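Local coordinates for protein flavin-dependent monooxygenase, oxygenase subunit HsaA (Rhodococcus sp., PDB 2RFQ) that hydroxylates the steroid-derived phenol 3-HSA to the catechol 3,4-DHSA during cholesterol breakdown, using reduced FMN and molecular oxygen, at residues F278-I290 against R332-S344. Sequence-based numbering, arbitrary orientation.
Sequences FAKVRIAEASSDI and RAISSIDKLFESS
Ala286 and Ser336 bring two helices together at their tightest point, with CA atoms 4.4 Å apart. The helices are neighbours in the C-terminal helical bundle of the acyl-CoA dehydrogenase fold. Segments 278-290 and 332-344 run antiparallel at 160°.

The close side is mostly apolar. Ala286 CB lies 3.8 Å from Leu340 CD2 and also touches CG and CD1 of that leucine. Ile290 CG1 packs on Ser336 CB at 3.6 Å. Tyr250, Tyr253 and His256 of helix 233-266 cover this side of the pair. The Ser336 hydroxyl donates to Arg332 O of its own helix. It does so because OG sits beside the backbone N (chi1 -62°), and Ser336 N reaches the same carbonyl from its other face. At the Ala279 end, beside Ile283, a water links Ala279 O to Ser343 OG.

The polar side is looser, and no direct hydrogen bond joins the two segments. Arg282 holds Glu285 side-on, NE to OE1 at 2.6 Å and NH1 to OE2 at 3.1 Å. Both oxygens lie in the guanidinium plane, but the nitrogens come from above the carboxylate plane. The Lys339 chain crosses Glu285 at about a right angle, with its CD and CE against Glu285 CB and OE1. An alanine in place of Glu285 removes both hydrogen bonds to the Arg282 guanidinium and would probably leave it freer to turn, and the methylenes of Lys339 less well covered.

Asp289 OD1 and Arg332 turn to the second subunit, where Arg328 and Arg332 of that chain bind the aspartate and its Asp289 binds Arg332. Asp289 OD2 is on the Lys339 side. A second water donates to this OD2 and to Ser336 OG, and accepts from Lys339 NZ at 2.8 Å.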
loop_
_atom_site.group_PDB
_atom_site.type_symbol
_atom_site.label_atom_id
_atom_site.label_comp_id
_atom_site.label_asym_id
_atom_site.label_seq_id
_atom_site.Cartn_x
_atom_site.Cartn_y
_atom_site.Cartn_z
ATOM N N PHE A 278 5.894 12.768 10.804
ATOM C CA PHE A 278 5.795 11.973 9.579
ATOM C C PHE A 278 7.160 11.602 9.010
ATOM O O PHE A 278 7.342 10.477 8.542
ATOM C CB PHE A 278 4.914 12.682 8.553
ATOM C CG PHE A 278 3.513 12.893 9.043
ATOM C CD1 PHE A 278 2.599 11.840 9.055
ATOM C CD2 PHE A 278 3.116 14.134 9.552
ATOM C CE1 PHE A 278 1.285 12.037 9.547
ATOM C CE2 PHE A 278 1.815 14.331 10.040
ATOM C CZ PHE A 278 0.907 13.282 10.036
ATOM N N ALA A 279 8.113 12.529 9.055
ATOM C CA ALA A 279 9.455 12.218 8.573
ATOM C C ALA A 279 10.049 11.100 9.439
ATOM O O ALA A 279 10.722 10.184 8.926
ATOM C CB ALA A 279 10.352 13.450 8.586
ATOM N N LYS A 280 9.780 11.167 10.743
ATOM C CA LYS A 280 10.259 10.131 11.669
ATOM C C LYS A 280 9.641 8.788 11.330
ATOM O O LYS A 280 10.331 7.743 11.312
ATOM C CB LYS A 280 9.942 10.518 13.105
ATOM C CG LYS A 280 10.727 11.742 13.552
ATOM C CD LYS A 280 10.316 12.189 14.943
ATOM C CE LYS A 280 11.157 13.370 15.406
ATOM N NZ LYS A 280 10.689 13.801 16.772
ATOM N N VAL A 281 8.336 8.782 11.040
ATOM C CA VAL A 281 7.679 7.510 10.695
ATOM C C VAL A 281 8.259 6.907 9.395
ATOM O O VAL A 281 8.490 5.696 9.287
ATOM C CB VAL A 281 6.148 7.694 10.575
ATOM C CG1 VAL A 281 5.504 6.478 9.879
ATOM C CG2 VAL A 281 5.576 7.955 11.970
ATOM N N ARG A 282 8.507 7.745 8.397
ATOM C CA ARG A 282 9.058 7.214 7.138
ATOM C C ARG A 282 10.415 6.582 7.381
ATOM O O ARG A 282 10.723 5.546 6.797
ATOM C CB ARG A 282 9.154 8.298 6.074
ATOM C CG ARG A 282 7.805 8.962 5.747
ATOM C CD ARG A 282 6.819 8.050 4.958
ATOM N NE ARG A 282 5.916 7.243 5.786
ATOM C CZ ARG A 282 4.798 7.686 6.365
ATOM N NH1 ARG A 282 4.039 6.843 7.066
ATOM N NH2 ARG A 282 4.442 8.966 6.271
ATOM N N ILE A 283 11.232 7.210 8.233
ATOM C CA ILE A 283 12.532 6.635 8.626
ATOM C C ILE A 283 12.376 5.280 9.335
ATOM O O ILE A 283 13.152 4.341 9.069
ATOM C CB ILE A 283 13.347 7.668 9.453
ATOM C CG1 ILE A 283 14.092 8.588 8.472
ATOM C CG2 ILE A 283 14.334 7.012 10.431
ATOM C CD1 ILE A 283 14.433 9.964 9.104
ATOM N N ALA A 284 11.382 5.165 10.219
ATOM C CA ALA A 284 11.132 3.908 10.919
ATOM C C ALA A 284 10.693 2.830 9.935
ATOM O O ALA A 284 11.184 1.699 9.978
ATOM C CB ALA A 284 10.085 4.096 12.014
ATOM N N GLU A 285 9.750 3.172 9.058
ATOM C CA GLU A 285 9.268 2.201 8.064
ATOM C C GLU A 285 10.399 1.708 7.163
ATOM O O GLU A 285 10.576 0.493 6.973
ATOM C CB GLU A 285 8.175 2.819 7.194
ATOM C CG GLU A 285 6.905 3.157 7.977
ATOM C CD GLU A 285 5.945 3.964 7.122
ATOM O OE1 GLU A 285 6.422 4.703 6.226
ATOM O OE2 GLU A 285 4.727 3.838 7.339
ATOM N N ALA A 286 11.172 2.653 6.632
ATOM C CA ALA A 286 12.243 2.324 5.699
ATOM C C ALA A 286 13.315 1.471 6.350
ATOM O O ALA A 286 13.692 0.423 5.800
ATOM C CB ALA A 286 12.854 3.597 5.129
ATOM N N SER A 287 13.783 1.886 7.526
ATOM C CA SER A 287 14.839 1.110 8.195
ATOM C C SER A 287 14.335 -0.307 8.502
ATOM O O SER A 287 15.065 -1.304 8.341
ATOM C CB SER A 287 15.346 1.818 9.459
ATOM O OG SER A 287 14.292 2.026 10.372
ATOM N N SER A 288 13.078 -0.415 8.946
ATOM C CA SER A 288 12.591 -1.750 9.321
ATOM C C SER A 288 12.471 -2.646 8.108
ATOM O O SER A 288 12.822 -3.822 8.153
ATOM C CB SER A 288 11.251 -1.650 10.046
ATOM O OG SER A 288 10.770 -2.953 10.380
ATOM N N ASP A 289 11.971 -2.088 7.022
ATOM C CA ASP A 289 11.742 -2.899 5.804
ATOM C C ASP A 289 13.046 -3.286 5.111
ATOM O O ASP A 289 13.159 -4.396 4.567
ATOM C CB ASP A 289 10.790 -2.185 4.860
ATOM C CG ASP A 289 9.389 -2.060 5.442
ATOM O OD1 ASP A 289 9.079 -2.785 6.431
ATOM O OD2 ASP A 289 8.593 -1.262 4.897
ATOM N N ILE A 290 14.029 -2.394 5.164
ATOM C CA ILE A 290 15.369 -2.710 4.648
ATOM C C ILE A 290 15.946 -3.846 5.476
ATOM O O ILE A 290 16.451 -4.825 4.921
ATOM C CB ILE A 290 16.296 -1.467 4.667
ATOM C CG1 ILE A 290 15.777 -0.439 3.645
ATOM C CG2 ILE A 290 17.731 -1.899 4.365
ATOM C CD1 ILE A 290 16.344 0.973 3.900
ATOM N N ARG A 332 11.110 -4.501 -1.164
ATOM C CA ARG A 332 11.187 -3.774 0.113
ATOM C C ARG A 332 12.252 -2.665 0.042
ATOM O O ARG A 332 12.063 -1.561 0.557
ATOM C CB ARG A 332 11.552 -4.729 1.253
ATOM C CG ARG A 332 10.481 -5.795 1.568
ATOM C CD ARG A 332 10.841 -6.508 2.878
ATOM N NE ARG A 332 10.380 -7.902 2.871
ATOM C CZ ARG A 332 9.158 -8.314 3.226
ATOM N NH1 ARG A 332 8.859 -9.612 3.195
ATOM N NH2 ARG A 332 8.222 -7.435 3.568
ATOM N N ALA A 333 13.388 -2.989 -0.564
ATOM C CA ALA A 333 14.484 -2.024 -0.706
ATOM C C ALA A 333 14.032 -0.812 -1.520
ATOM O O ALA A 333 14.249 0.345 -1.111
ATOM C CB ALA A 333 15.704 -2.685 -1.308
ATOM N N ILE A 334 13.389 -1.056 -2.654
ATOM C CA ILE A 334 12.930 0.049 -3.519
ATOM C C ILE A 334 11.824 0.857 -2.830
ATOM O O ILE A 334 11.848 2.089 -2.860
ATOM C CB ILE A 334 12.490 -0.481 -4.881
ATOM C CG1 ILE A 334 13.718 -1.074 -5.589
ATOM C CG2 ILE A 334 11.905 0.641 -5.722
ATOM C CD1 ILE A 334 13.398 -1.948 -6.785
ATOM N N SER A 335 10.849 0.177 -2.225
ATOM C CA SER A 335 9.791 0.895 -1.490
ATOM C C SER A 335 10.372 1.811 -0.417
ATOM O O SER A 335 9.912 2.943 -0.226
ATOM C CB SER A 335 8.827 -0.114 -0.886
ATOM O OG SER A 335 7.804 0.510 -0.123
ATOM N N SER A 336 11.403 1.321 0.273
ATOM C CA SER A 336 12.051 2.084 1.334
ATOM C C SER A 336 12.799 3.291 0.781
ATOM O O SER A 336 12.693 4.398 1.334
ATOM C CB SER A 336 12.970 1.155 2.104
ATOM O OG SER A 336 12.161 0.121 2.694
ATOM N N ILE A 337 13.532 3.099 -0.316
ATOM C CA ILE A 337 14.242 4.238 -0.943
ATOM C C ILE A 337 13.194 5.269 -1.396
ATOM O O ILE A 337 13.362 6.495 -1.209
ATOM C CB ILE A 337 15.103 3.788 -2.145
ATOM C CG1 ILE A 337 16.252 2.919 -1.629
ATOM C CG2 ILE A 337 15.670 5.024 -2.886
ATOM C CD1 ILE A 337 16.915 2.128 -2.706
ATOM N N ASP A 338 12.106 4.776 -1.986
ATOM C CA ASP A 338 11.035 5.668 -2.437
ATOM C C ASP A 338 10.505 6.529 -1.284
ATOM O O ASP A 338 10.326 7.762 -1.453
ATOM C CB ASP A 338 9.895 4.871 -3.076
ATOM C CG ASP A 338 10.249 4.371 -4.470
ATOM O OD1 ASP A 338 11.356 4.683 -4.955
ATOM O OD2 ASP A 338 9.429 3.665 -5.088
ATOM N N LYS A 339 10.274 5.899 -0.123
ATOM C CA LYS A 339 9.776 6.611 1.045
ATOM C C LYS A 339 10.754 7.712 1.429
ATOM O O LYS A 339 10.336 8.838 1.728
ATOM C CB LYS A 339 9.581 5.672 2.252
ATOM C CG LYS A 339 8.447 4.688 2.137
ATOM C CD LYS A 339 8.370 3.840 3.432
ATOM C CE LYS A 339 7.210 2.845 3.404
ATOM N NZ LYS A 339 7.234 1.916 2.200
ATOM N N LEU A 340 12.050 7.386 1.425
ATOM C CA LEU A 340 13.072 8.348 1.884
ATOM C C LEU A 340 13.198 9.506 0.891
ATOM O O LEU A 340 13.264 10.690 1.294
ATOM C CB LEU A 340 14.435 7.679 2.086
ATOM C CG LEU A 340 14.410 6.546 3.116
ATOM C CD1 LEU A 340 15.719 5.743 3.107
ATOM C CD2 LEU A 340 14.153 7.121 4.486
ATOM N N PHE A 341 13.226 9.170 -0.395
ATOM C CA PHE A 341 13.378 10.189 -1.436
ATOM C C PHE A 341 12.175 11.140 -1.384
ATOM O O PHE A 341 12.328 12.374 -1.430
ATOM C CB PHE A 341 13.508 9.477 -2.795
ATOM C CG PHE A 341 13.563 10.402 -3.979
ATOM C CD1 PHE A 341 14.573 11.335 -4.109
ATOM C CD2 PHE A 341 12.583 10.329 -4.970
ATOM C CE1 PHE A 341 14.623 12.192 -5.234
ATOM C CE2 PHE A 341 12.627 11.181 -6.098
ATOM C CZ PHE A 341 13.649 12.120 -6.212
ATOM N N GLU A 342 10.977 10.574 -1.260
ATOM C CA GLU A 342 9.747 11.380 -1.152
ATOM C C GLU A 342 9.804 12.290 0.091
ATOM O O GLU A 342 9.485 13.467 0.028
ATOM C CB GLU A 342 8.496 10.513 -1.093
ATOM C CG GLU A 342 7.184 11.351 -1.062
ATOM C CD GLU A 342 5.907 10.505 -0.878
ATOM O OE1 GLU A 342 5.994 9.330 -0.463
ATOM O OE2 GLU A 342 4.806 11.029 -1.110
ATOM N N SER A 343 10.181 11.718 1.227
ATOM C CA SER A 343 10.275 12.520 2.469
ATOM C C SER A 343 11.268 13.687 2.360
ATOM O O SER A 343 11.016 14.810 2.832
ATOM C CB SER A 343 10.698 11.608 3.614
ATOM O OG SER A 343 10.626 12.307 4.846
ATOM N N SER A 344 12.406 13.421 1.734
ATOM C CA SER A 344 13.454 14.424 1.610
ATOM C C SER A 344 12.989 15.662 0.832
ATOM O O SER A 344 13.395 16.782 1.136
ATOM C CB SER A 344 14.679 13.797 0.970
ATOM O OG SER A 344 15.725 14.730 0.942
HETATM O O HOH W 1 12.127 10.882 6.602
HETATM O O HOH W 2 9.435 0.496 3.152
#